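Local structure of five-membered-cyclitol-phosphate synthase (Streptomyces citricolor, 6K96) at residues F57-K67 with F72-N81; R233-A241 with S248-A256. The protein belongs to the myo-inositol-1-phosphate synthase family of cyclitol-phosphate synthases and binds nicotinamide-adenine-dinucleotide on a Rossmann-like domain. All blocks are in the same frame, centred on the assembly; numbering follows the deposited sequence.

In the fold
The two contacts lie in different parts of the subunit, their centres about 34 Å apart and their nearest atoms about 16 Å apart. Interaction 1 belongs to the parallel, dinucleotide-binding sheet: its aromatic half is buried between strand 55-62 and helix 72-75, and its polar half reaches the NAD ribose through Asp-62 and Lys-67. Interaction 2, which follows later in the chain, sets helix 234-239 against strand 250-253 of the mixed sheet. Aliphatic packing carries it, with a salt bridge at the exposed end. No element is common to both, and of the four segments only 57-67 bonds to the cofactor, although the side chain of Lys-236 comes to about 9 Å from it.

Interaction 1 (F57-K67 with F72-N81); sequences FVAAFDLHPNK and FKDAVLAEPN. With NAD (nicotinamide-adenine-dinucleotide), chain G.
Lys-67 reaches across to residues 72-81 and ends on both Asn-81 and the cofactor. Its CB lies 4.5 Å from CB of Ala-75. With CG beside the backbone N (chi1 -52°) and the chain extended beyond it, CG and then CD pass Ala-75 O, CD at 3.7 Å, and CE comes beside Ala-78 O and OD1 of Asn-81. At the tip NZ donates to Asn-81 OD1 at 2.8 Å, tilted from the carbonyl plane, and to O3B of the NAD ribose; Val-12 O is a further partner. ND2 of Asn-81 bonds Val-76 O at 2.6 Å and also Val-12 O, which probably holds the amide in place for the lysine. Asp-62 takes the ribose hydroxyls separately, O2B on OD1 and O3B on OD2, and its OD1 also receives the backbone N of Leu-63 and of His-64, the latter closing an Asx turn. Farther out, Pro-80 CD sits over one face of the His-64 ring, and Asn-66 ND2 donates almost straight (166°) to Glu-79 O. At the buried end the Phe-57 and Phe-72 rings are slid apart, centroids 4.9 Å apart and planes at 30°, while Ala-60 CB touches Phe-72 CD1 at 3.7 Å. Phe-20 of helix 14-31 meets both rings edge-to-face. An acidic residue at the end of the second strand, holding the adenosine ribose, is characteristic of NAD-binding Rossmann folds.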
loop_
_atom_site.group_PDB
_atom_site.type_symbol
_atom_site.label_atom_id
_atom_site.label_comp_id
_atom_site.label_asym_id
_atom_site.label_seq_id
_atom_site.Cartn_x
_atom_site.Cartn_y
_atom_site.Cartn_z
ATOM N N PHE B 57 6.776 -10.652 39.649
ATOM C CA PHE B 57 5.318 -10.821 39.731
ATOM C C PHE B 57 5.043 -11.560 41.036
ATOM O O PHE B 57 5.636 -12.629 41.236
ATOM C CB PHE B 57 4.836 -11.580 38.501
ATOM C CG PHE B 57 4.952 -10.778 37.232
ATOM C CD1 PHE B 57 6.165 -10.678 36.567
ATOM C CD2 PHE B 57 3.862 -10.070 36.740
ATOM C CE1 PHE B 57 6.292 -9.892 35.438
ATOM C CE2 PHE B 57 3.976 -9.337 35.574
ATOM C CZ PHE B 57 5.192 -9.246 34.931
ATOM N N VAL B 58 4.179 -11.025 41.902
ATOM C CA VAL B 58 3.990 -11.581 43.277
ATOM C C VAL B 58 2.530 -12.014 43.440
ATOM O O VAL B 58 2.217 -12.854 44.325
ATOM C CB VAL B 58 4.428 -10.556 44.333
ATOM C CG1 VAL B 58 5.944 -10.349 44.269
ATOM C CG2 VAL B 58 3.692 -9.216 44.203
ATOM N N ALA B 59 1.671 -11.509 42.557
ATOM C CA ALA B 59 0.207 -11.569 42.738
ATOM C C ALA B 59 -0.478 -11.393 41.390
ATOM O O ALA B 59 -0.029 -10.560 40.588
ATOM C CB ALA B 59 -0.198 -10.517 43.751
ATOM N N ALA B 60 -1.567 -12.117 41.210
ATOM C CA ALA B 60 -2.344 -12.128 39.963
ATOM C C ALA B 60 -3.790 -12.487 40.288
ATOM O O ALA B 60 -4.012 -13.447 41.068
ATOM C CB ALA B 60 -1.738 -13.104 38.982
ATOM N N PHE B 61 -4.711 -11.745 39.662
ATOM C CA PHE B 61 -6.173 -11.832 39.857
ATOM C C PHE B 61 -6.872 -11.885 38.492
ATOM O O PHE B 61 -6.658 -10.979 37.655
ATOM C CB PHE B 61 -6.590 -10.631 40.699
ATOM C CG PHE B 61 -5.855 -10.517 42.011
ATOM C CD1 PHE B 61 -6.107 -11.395 43.051
ATOM C CD2 PHE B 61 -4.940 -9.507 42.223
ATOM C CE1 PHE B 61 -5.424 -11.285 44.253
ATOM C CE2 PHE B 61 -4.260 -9.403 43.423
ATOM C CZ PHE B 61 -4.495 -10.289 44.435
ATOM N N ASP B 62 -7.704 -12.908 38.275
ATOM C CA ASP B 62 -8.494 -13.139 37.030
ATOM C C ASP B 62 -9.820 -13.822 37.397
ATOM O O ASP B 62 -10.002 -14.149 38.609
ATOM C CB ASP B 62 -7.717 -14.011 36.037
ATOM C CG ASP B 62 -7.823 -13.536 34.597
ATOM O OD1 ASP B 62 -8.862 -13.819 33.956
ATOM O OD2 ASP B 62 -6.862 -12.865 34.122
ATOM N N LEU B 63 -10.695 -14.036 36.400
ATOM C CA LEU B 63 -12.017 -14.728 36.544
ATOM C C LEU B 63 -12.113 -15.885 35.558
ATOM O O LEU B 63 -13.002 -16.722 35.768
ATOM C CB LEU B 63 -13.230 -13.806 36.294
ATOM C CG LEU B 63 -13.489 -12.632 37.248
ATOM C CD1 LEU B 63 -14.787 -11.943 36.887
ATOM C CD2 LEU B 63 -13.494 -13.026 38.708
ATOM N N HIS B 64 -11.322 -15.902 34.489
ATOM C CA HIS B 64 -11.394 -16.961 33.442
ATOM C C HIS B 64 -10.906 -18.299 34.012
ATOM O O HIS B 64 -9.822 -18.404 34.615
ATOM C CB HIS B 64 -10.610 -16.558 32.193
ATOM C CG HIS B 64 -10.976 -17.328 30.971
ATOM N ND1 HIS B 64 -10.649 -18.660 30.792
ATOM C CD2 HIS B 64 -11.578 -16.927 29.830
ATOM C CE1 HIS B 64 -11.106 -19.072 29.625
ATOM N NE2 HIS B 64 -11.681 -18.025 29.010
ATOM N N PRO B 65 -11.718 -19.365 33.833
ATOM C CA PRO B 65 -11.383 -20.716 34.320
ATOM C C PRO B 65 -10.012 -21.320 33.915
ATOM O O PRO B 65 -9.467 -22.115 34.691
ATOM C CB PRO B 65 -12.503 -21.596 33.718
ATOM C CG PRO B 65 -13.646 -20.644 33.433
ATOM C CD PRO B 65 -13.016 -19.300 33.147
ATOM N N ASN B 66 -9.483 -20.981 32.736
ATOM C CA ASN B 66 -8.117 -21.370 32.266
ATOM C C ASN B 66 -7.004 -20.666 33.069
ATOM O O ASN B 66 -5.853 -21.201 33.106
ATOM C CB ASN B 66 -7.938 -21.031 30.793
ATOM C CG ASN B 66 -8.868 -21.829 29.916
ATOM O OD1 ASN B 66 -9.486 -22.792 30.379
ATOM N ND2 ASN B 66 -8.965 -21.426 28.661
ATOM N N LYS B 67 -7.337 -19.541 33.725
ATOM C CA LYS B 67 -6.351 -18.680 34.428
ATOM C C LYS B 67 -6.438 -18.835 35.951
ATOM O O LYS B 67 -5.377 -18.719 36.578
ATOM C CB LYS B 67 -6.516 -17.230 33.965
ATOM C CG LYS B 67 -6.490 -17.062 32.448
ATOM C CD LYS B 67 -5.938 -15.720 31.965
ATOM C CE LYS B 67 -6.161 -15.459 30.489
ATOM N NZ LYS B 67 -6.279 -14.019 30.206
ATOM N N PHE B 72 1.141 -18.855 37.545
ATOM C CA PHE B 72 1.244 -17.596 36.766
ATOM C C PHE B 72 1.875 -17.871 35.410
ATOM O O PHE B 72 1.277 -17.544 34.385
ATOM C CB PHE B 72 2.090 -16.588 37.550
ATOM C CG PHE B 72 2.160 -15.228 36.918
ATOM C CD1 PHE B 72 1.050 -14.391 36.904
ATOM C CD2 PHE B 72 3.319 -14.791 36.312
ATOM C CE1 PHE B 72 1.118 -13.133 36.312
ATOM C CE2 PHE B 72 3.388 -13.536 35.727
ATOM C CZ PHE B 72 2.291 -12.709 35.727
ATOM N N LYS B 73 3.067 -18.470 35.445
ATOM C CA LYS B 73 3.868 -18.903 34.276
ATOM C C LYS B 73 2.963 -19.475 33.184
ATOM O O LYS B 73 3.218 -19.175 32.015
ATOM C CB LYS B 73 4.897 -19.952 34.707
ATOM C CG LYS B 73 6.157 -19.958 33.851
ATOM C CD LYS B 73 6.507 -21.300 33.276
ATOM C CE LYS B 73 5.749 -21.661 32.014
ATOM N NZ LYS B 73 5.712 -23.136 31.852
ATOM N N ASP B 74 1.972 -20.289 33.544
ATOM C CA ASP B 74 1.124 -21.053 32.588
ATOM C C ASP B 74 -0.095 -20.217 32.186
ATOM O O ASP B 74 -0.438 -20.226 30.976
ATOM C CB ASP B 74 0.689 -22.400 33.177
ATOM C CG ASP B 74 1.809 -23.428 33.317
ATOM O OD1 ASP B 74 2.605 -23.613 32.342
ATOM O OD2 ASP B 74 1.862 -24.071 34.396
ATOM N N ALA B 75 -0.696 -19.544 33.171
ATOM C CA ALA B 75 -1.848 -18.617 33.063
ATOM C C ALA B 75 -1.617 -17.527 32.004
ATOM O O ALA B 75 -2.603 -17.218 31.269
ATOM C CB ALA B 75 -2.135 -17.990 34.421
ATOM N N VAL B 76 -0.424 -16.917 31.968
ATOM C CA VAL B 76 -0.102 -15.787 31.041
ATOM C C VAL B 76 -0.179 -16.310 29.606
ATOM O O VAL B 76 -0.633 -15.550 28.735
ATOM C CB VAL B 76 1.247 -15.098 31.309
ATOM C CG1 VAL B 76 1.190 -14.104 32.451
ATOM C CG2 VAL B 76 2.357 -16.097 31.532
ATOM N N LEU B 77 0.195 -17.565 29.367
ATOM C CA LEU B 77 0.214 -18.089 27.977
ATOM C C LEU B 77 -1.139 -18.709 27.664
ATOM O O LEU B 77 -1.390 -18.962 26.483
ATOM C CB LEU B 77 1.348 -19.097 27.804
ATOM C CG LEU B 77 2.661 -18.656 28.435
ATOM C CD1 LEU B 77 3.716 -19.745 28.338
ATOM C CD2 LEU B 77 3.149 -17.365 27.799
ATOM N N ALA B 78 -1.984 -18.859 28.677
ATOM C CA ALA B 78 -3.220 -19.661 28.613
ATOM C C ALA B 78 -4.268 -18.943 27.769
ATOM O O ALA B 78 -4.454 -17.706 27.898
ATOM C CB ALA B 78 -3.732 -19.948 30.005
ATOM N N GLU B 79 -4.947 -19.739 26.955
ATOM C CA GLU B 79 -6.133 -19.346 26.164
ATOM C C GLU B 79 -7.048 -18.441 26.990
ATOM O O GLU B 79 -7.205 -18.690 28.175
ATOM C CB GLU B 79 -6.878 -20.615 25.783
ATOM C CG GLU B 79 -7.778 -20.416 24.597
ATOM C CD GLU B 79 -7.020 -20.563 23.293
ATOM O OE1 GLU B 79 -6.002 -21.319 23.290
ATOM O OE2 GLU B 79 -7.446 -19.928 22.295
ATOM N N PRO B 80 -7.671 -17.381 26.424
ATOM C CA PRO B 80 -7.490 -16.997 25.018
ATOM C C PRO B 80 -6.411 -15.930 24.748
ATOM O O PRO B 80 -6.586 -15.181 23.794
ATOM C CB PRO B 80 -8.901 -16.478 24.670
ATOM C CG PRO B 80 -9.387 -15.819 25.957
ATOM C CD PRO B 80 -8.668 -16.534 27.092
ATOM N N ASN B 81 -5.369 -15.857 25.597
ATOM C CA ASN B 81 -4.135 -15.032 25.392
ATOM C C ASN B 81 -3.408 -15.541 24.140
ATOM O O ASN B 81 -3.225 -16.770 24.014
ATOM C CB ASN B 81 -3.138 -15.039 26.556
ATOM C CG ASN B 81 -3.632 -14.290 27.779
ATOM O OD1 ASN B 81 -4.778 -13.833 27.793
ATOM N ND2 ASN B 81 -2.808 -14.212 28.823
HETATM P PA NAD G . -7.096 -8.885 27.686
HETATM O O1A NAD G . -8.493 -9.051 27.225
HETATM O O2A NAD G . -6.071 -9.714 26.962
HETATM O O5B NAD G . -6.895 -9.004 29.246
HETATM C C5B NAD G . -8.113 -8.916 30.022
HETATM C C4B NAD G . -8.014 -9.854 31.196
HETATM O O4B NAD G . -8.889 -9.462 32.306
HETATM C C3B NAD G . -8.418 -11.290 30.848
HETATM O O3B NAD G . -7.479 -12.176 31.445
HETATM C C2B NAD G . -9.774 -11.415 31.538
HETATM O O2B NAD G . -10.004 -12.793 31.615
HETATM C C1B NAD G . -9.446 -10.660 32.830
HETATM N N9A NAD G . -10.547 -10.290 33.696
HETATM C C8A NAD G . -11.824 -10.034 33.258
HETATM N N7A NAD G . -12.624 -9.623 34.215
HETATM C C5A NAD G . -11.824 -9.571 35.351
HETATM C C6A NAD G . -12.110 -9.200 36.680
HETATM N N6A NAD G . -13.308 -8.775 37.067
HETATM N N1A NAD G . -11.086 -9.215 37.577
HETATM C C2A NAD G . -9.886 -9.647 37.146
HETATM N N3A NAD G . -9.516 -10.034 35.928
HETATM C C4A NAD G . -10.534 -9.969 35.049
HETATM O O3 NAD G . -6.720 -7.355 27.492
HETATM P PN NAD G . -5.300 -6.688 27.136
HETATM O O1N NAD G . -4.313 -7.181 28.122
HETATM O O2N NAD G . -5.180 -6.887 25.656
HETATM O O5D NAD G . -5.619 -5.141 27.463
HETATM C C5D NAD G . -6.003 -4.801 28.859
HETATM C C4D NAD G . -6.595 -3.423 28.892
HETATM O O4D NAD G . -5.629 -2.419 28.506
HETATM C C3D NAD G . -7.792 -3.264 27.944
HETATM O O3D NAD G . -8.731 -2.432 28.589
HETATM C C2D NAD G . -7.209 -2.443 26.797
HETATM O O2D NAD G . -8.103 -1.591 26.107
HETATM C C1D NAD G . -6.237 -1.537 27.551
HETATM N N1N NAD G . -5.272 -0.923 26.590
HETATM C C2N NAD G . -4.577 -1.768 25.660
HETATM C C3N NAD G . -3.821 -1.240 24.628
HETATM C C7N NAD G . -3.084 -2.201 23.713
HETATM O O7N NAD G . -3.068 -3.397 23.974
HETATM N N7N NAD G . -2.482 -1.705 22.635
HETATM C C4N NAD G . -3.791 0.148 24.500
HETATM C C5N NAD G . -4.318 0.953 25.502
HETATM C C6N NAD G . -5.123 0.409 26.485
#

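Interaction 2 (R233-A241 with S248-A256); sequences RQSKINALA and SNVEVIPSA
With CG of Arg-233 turned opposite its backbone N (chi1 179°), the side chain runs along Pro-254 before a bend at chi3 lays its guanidinium over the strand; Lys-236, from helix 234-239, whose CG lies beside the backbone N, comes to the same proline. The aliphatic part of Arg-233 packs on the proline ring, CG against Pro-254 CG at 3.3 Å. Beyond it Val-252 O lies under the centre of the guanidinium, 3.1 Å from its plane, so this carbonyl meets the flat face and is not hydrogen-bonded by the nearby nitrogens. The polar grip comes instead from NH2, which forms a salt bridge to Glu-251 OE1 at 3.2 Å. That bond is bent (141°), and the carboxylate is met on its syn side with the two planes nearly perpendicular. Lys-236 crosses Val-252 at about a right angle: CD touches Val-252 CG1 and Pro-254 CB, both at 3.7 Å, and NZ continues to Gln-213 OE1 on strand 207-217. Deeper in, Leu-240 CD1 reaches Val-250 CG1 at 3.8 Å and Val-252 CG2 at 4.1 Å, and Ile-237 CD1 lies near Val-250 O. Helix 190-203 packs against Leu-240, while Glu-251 and Ile-253 touch a neighbouring subunit. The axes of helix 234-239 and strand 250-253 run roughly antiparallel (149°) and approach to 8.7 Å. This is helix-on-sheet packing: alternate residues Val-250 and Val-252 pack a short helix on strand 250-253, which pairs with strand 207-217 of the mixed sheet, within the myo-inositol-1-phosphate synthase family region.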
loop_
_atom_site.group_PDB
_atom_site.type_symbol
_atom_site.label_atom_id
_atom_site.label_comp_id
_atom_site.label_asym_id
_atom_site.label_seq_id
_atom_site.Cartn_x
_atom_site.Cartn_y
_atom_site.Cartn_z
ATOM N N ARG B 233 -13.556 5.600 20.530
ATOM C CA ARG B 233 -13.685 6.006 19.099
ATOM C C ARG B 233 -13.781 7.530 18.944
ATOM O O ARG B 233 -13.220 8.065 17.985
ATOM C CB ARG B 233 -14.944 5.447 18.435
ATOM C CG ARG B 233 -15.040 5.899 16.986
ATOM C CD ARG B 233 -16.402 6.003 16.345
ATOM N NE ARG B 233 -16.321 7.088 15.368
ATOM C CZ ARG B 233 -16.934 7.123 14.178
ATOM N NH1 ARG B 233 -17.718 6.138 13.778
ATOM N NH2 ARG B 233 -16.743 8.159 13.381
ATOM N N GLN B 234 -14.560 8.197 19.796
ATOM C CA GLN B 234 -14.688 9.682 19.824
ATOM C C GLN B 234 -13.318 10.333 20.097
ATOM O O GLN B 234 -12.995 11.367 19.469
ATOM C CB GLN B 234 -15.731 10.063 20.885
ATOM C CG GLN B 234 -16.013 11.552 20.928
ATOM C CD GLN B 234 -16.406 12.047 19.560
ATOM O OE1 GLN B 234 -15.581 12.604 18.817
ATOM N NE2 GLN B 234 -17.655 11.779 19.206
ATOM N N SER B 235 -12.578 9.754 21.048
ATOM C CA SER B 235 -11.155 10.031 21.383
ATOM C C SER B 235 -10.309 10.099 20.100
ATOM O O SER B 235 -9.459 11.007 19.996
ATOM C CB SER B 235 -10.618 8.987 22.359
ATOM O OG SER B 235 -11.198 9.159 23.655
ATOM N N LYS B 236 -10.551 9.186 19.154
ATOM C CA LYS B 236 -9.799 9.078 17.873
ATOM C C LYS B 236 -10.046 10.321 16.997
ATOM O O LYS B 236 -9.054 10.804 16.380
ATOM C CB LYS B 236 -10.164 7.775 17.149
ATOM C CG LYS B 236 -9.830 6.479 17.891
ATOM C CD LYS B 236 -9.724 5.241 16.997
ATOM C CE LYS B 236 -8.809 4.150 17.517
ATOM N NZ LYS B 236 -7.514 4.126 16.781
ATOM N N ILE B 237 -11.293 10.822 16.937
ATOM C CA ILE B 237 -11.736 11.834 15.920
ATOM C C ILE B 237 -11.421 13.245 16.455
ATOM O O ILE B 237 -11.242 14.191 15.618
ATOM C CB ILE B 237 -13.202 11.606 15.447
ATOM C CG1 ILE B 237 -13.842 12.871 14.850
ATOM C CG2 ILE B 237 -14.085 10.972 16.517
ATOM C CD1 ILE B 237 -13.412 13.179 13.414
ATOM N N ASN B 238 -11.315 13.361 17.788
ATOM C CA ASN B 238 -10.870 14.572 18.537
ATOM C C ASN B 238 -9.377 14.834 18.261
ATOM O O ASN B 238 -9.011 16.019 17.932
ATOM C CB ASN B 238 -11.101 14.400 20.046
ATOM C CG ASN B 238 -12.531 14.623 20.502
ATOM O OD1 ASN B 238 -13.257 15.448 19.944
ATOM N ND2 ASN B 238 -12.919 13.929 21.561
ATOM N N ALA B 239 -8.575 13.762 18.423
ATOM C CA ALA B 239 -7.125 13.641 18.104
ATOM C C ALA B 239 -6.813 14.396 16.806
ATOM O O ALA B 239 -5.818 15.157 16.774
ATOM C CB ALA B 239 -6.689 12.189 17.997
ATOM N N LEU B 240 -7.664 14.245 15.792
ATOM C CA LEU B 240 -7.397 14.784 14.438
ATOM C C LEU B 240 -7.868 16.251 14.364
ATOM O O LEU B 240 -7.466 16.933 13.394
ATOM C CB LEU B 240 -8.030 13.831 13.415
ATOM C CG LEU B 240 -7.888 12.336 13.737
ATOM C CD1 LEU B 240 -8.384 11.460 12.603
ATOM C CD2 LEU B 240 -6.454 11.960 14.073
ATOM N N ALA B 241 -8.603 16.749 15.381
ATOM C CA ALA B 241 -8.862 18.195 15.622
ATOM C C ALA B 241 -8.405 18.583 17.032
ATOM O O ALA B 241 -7.226 18.981 17.148
ATOM C CB ALA B 241 -10.321 18.521 15.410
ATOM N N SER B 248 -14.857 17.704 8.518
ATOM C CA SER B 248 -16.222 17.401 7.995
ATOM C C SER B 248 -16.150 16.185 7.054
ATOM O O SER B 248 -17.169 15.504 6.930
ATOM C CB SER B 248 -16.917 18.601 7.374
ATOM O OG SER B 248 -16.310 19.012 6.158
ATOM N N ASN B 249 -14.982 15.865 6.460
ATOM C CA ASN B 249 -14.823 14.631 5.627
ATOM C C ASN B 249 -13.712 13.709 6.139
ATOM O O ASN B 249 -13.166 13.006 5.340
ATOM C CB ASN B 249 -14.605 14.947 4.146
ATOM C CG ASN B 249 -15.745 15.754 3.555
ATOM O OD1 ASN B 249 -15.562 16.940 3.323
ATOM N ND2 ASN B 249 -16.921 15.145 3.388
ATOM N N VAL B 250 -13.507 13.616 7.440
ATOM C CA VAL B 250 -12.563 12.662 8.083
ATOM C C VAL B 250 -13.368 11.594 8.819
ATOM O O VAL B 250 -14.018 11.944 9.755
ATOM C CB VAL B 250 -11.646 13.394 9.065
ATOM C CG1 VAL B 250 -10.745 12.440 9.805
ATOM C CG2 VAL B 250 -10.860 14.486 8.380
ATOM N N GLU B 251 -13.194 10.324 8.491
ATOM C CA GLU B 251 -14.006 9.219 9.046
ATOM C C GLU B 251 -13.043 8.348 9.833
ATOM O O GLU B 251 -12.053 8.009 9.306
ATOM C CB GLU B 251 -14.683 8.384 7.946
ATOM C CG GLU B 251 -16.203 8.378 7.889
ATOM C CD GLU B 251 -17.021 8.569 9.177
ATOM O OE1 GLU B 251 -16.782 7.826 10.213
ATOM O OE2 GLU B 251 -17.905 9.479 9.157
ATOM N N VAL B 252 -13.366 7.989 11.045
ATOM C CA VAL B 252 -12.629 6.928 11.748
ATOM C C VAL B 252 -13.547 5.716 11.860
ATOM O O VAL B 252 -14.642 5.858 12.355
ATOM C CB VAL B 252 -12.167 7.414 13.122
ATOM C CG1 VAL B 252 -11.443 6.292 13.843
ATOM C CG2 VAL B 252 -11.294 8.665 13.020
ATOM N N ILE B 253 -13.090 4.551 11.423
ATOM C CA ILE B 253 -13.675 3.243 11.830
ATOM C C ILE B 253 -12.713 2.517 12.788
ATOM O O ILE B 253 -11.855 1.736 12.345
ATOM C CB ILE B 253 -13.958 2.408 10.573
ATOM C CG1 ILE B 253 -14.645 3.211 9.461
ATOM C CG2 ILE B 253 -14.732 1.155 10.976
ATOM C CD1 ILE B 253 -13.748 3.734 8.368
ATOM N N PRO B 254 -12.825 2.701 14.134
ATOM C CA PRO B 254 -11.910 2.069 15.091
ATOM C C PRO B 254 -12.067 0.546 15.156
ATOM O O PRO B 254 -11.237 -0.062 15.751
ATOM C CB PRO B 254 -12.349 2.627 16.461
ATOM C CG PRO B 254 -13.817 2.886 16.272
ATOM C CD PRO B 254 -13.894 3.430 14.847
ATOM N N SER B 255 -13.135 -0.010 14.578
ATOM C CA SER B 255 -13.339 -1.476 14.545
ATOM C C SER B 255 -13.880 -1.925 13.185
ATOM O O SER B 255 -15.023 -2.452 13.153
ATOM C CB SER B 255 -14.197 -1.922 15.665
ATOM O OG SER B 255 -14.074 -3.318 15.814
ATOM N N ALA B 256 -13.071 -1.802 12.112
ATOM C CA ALA B 256 -13.465 -2.209 10.736
ATOM C C ALA B 256 -13.840 -3.690 10.728
ATOM O O ALA B 256 -14.616 -4.119 9.837
ATOM C CB ALA B 256 -12.417 -1.936 9.702
#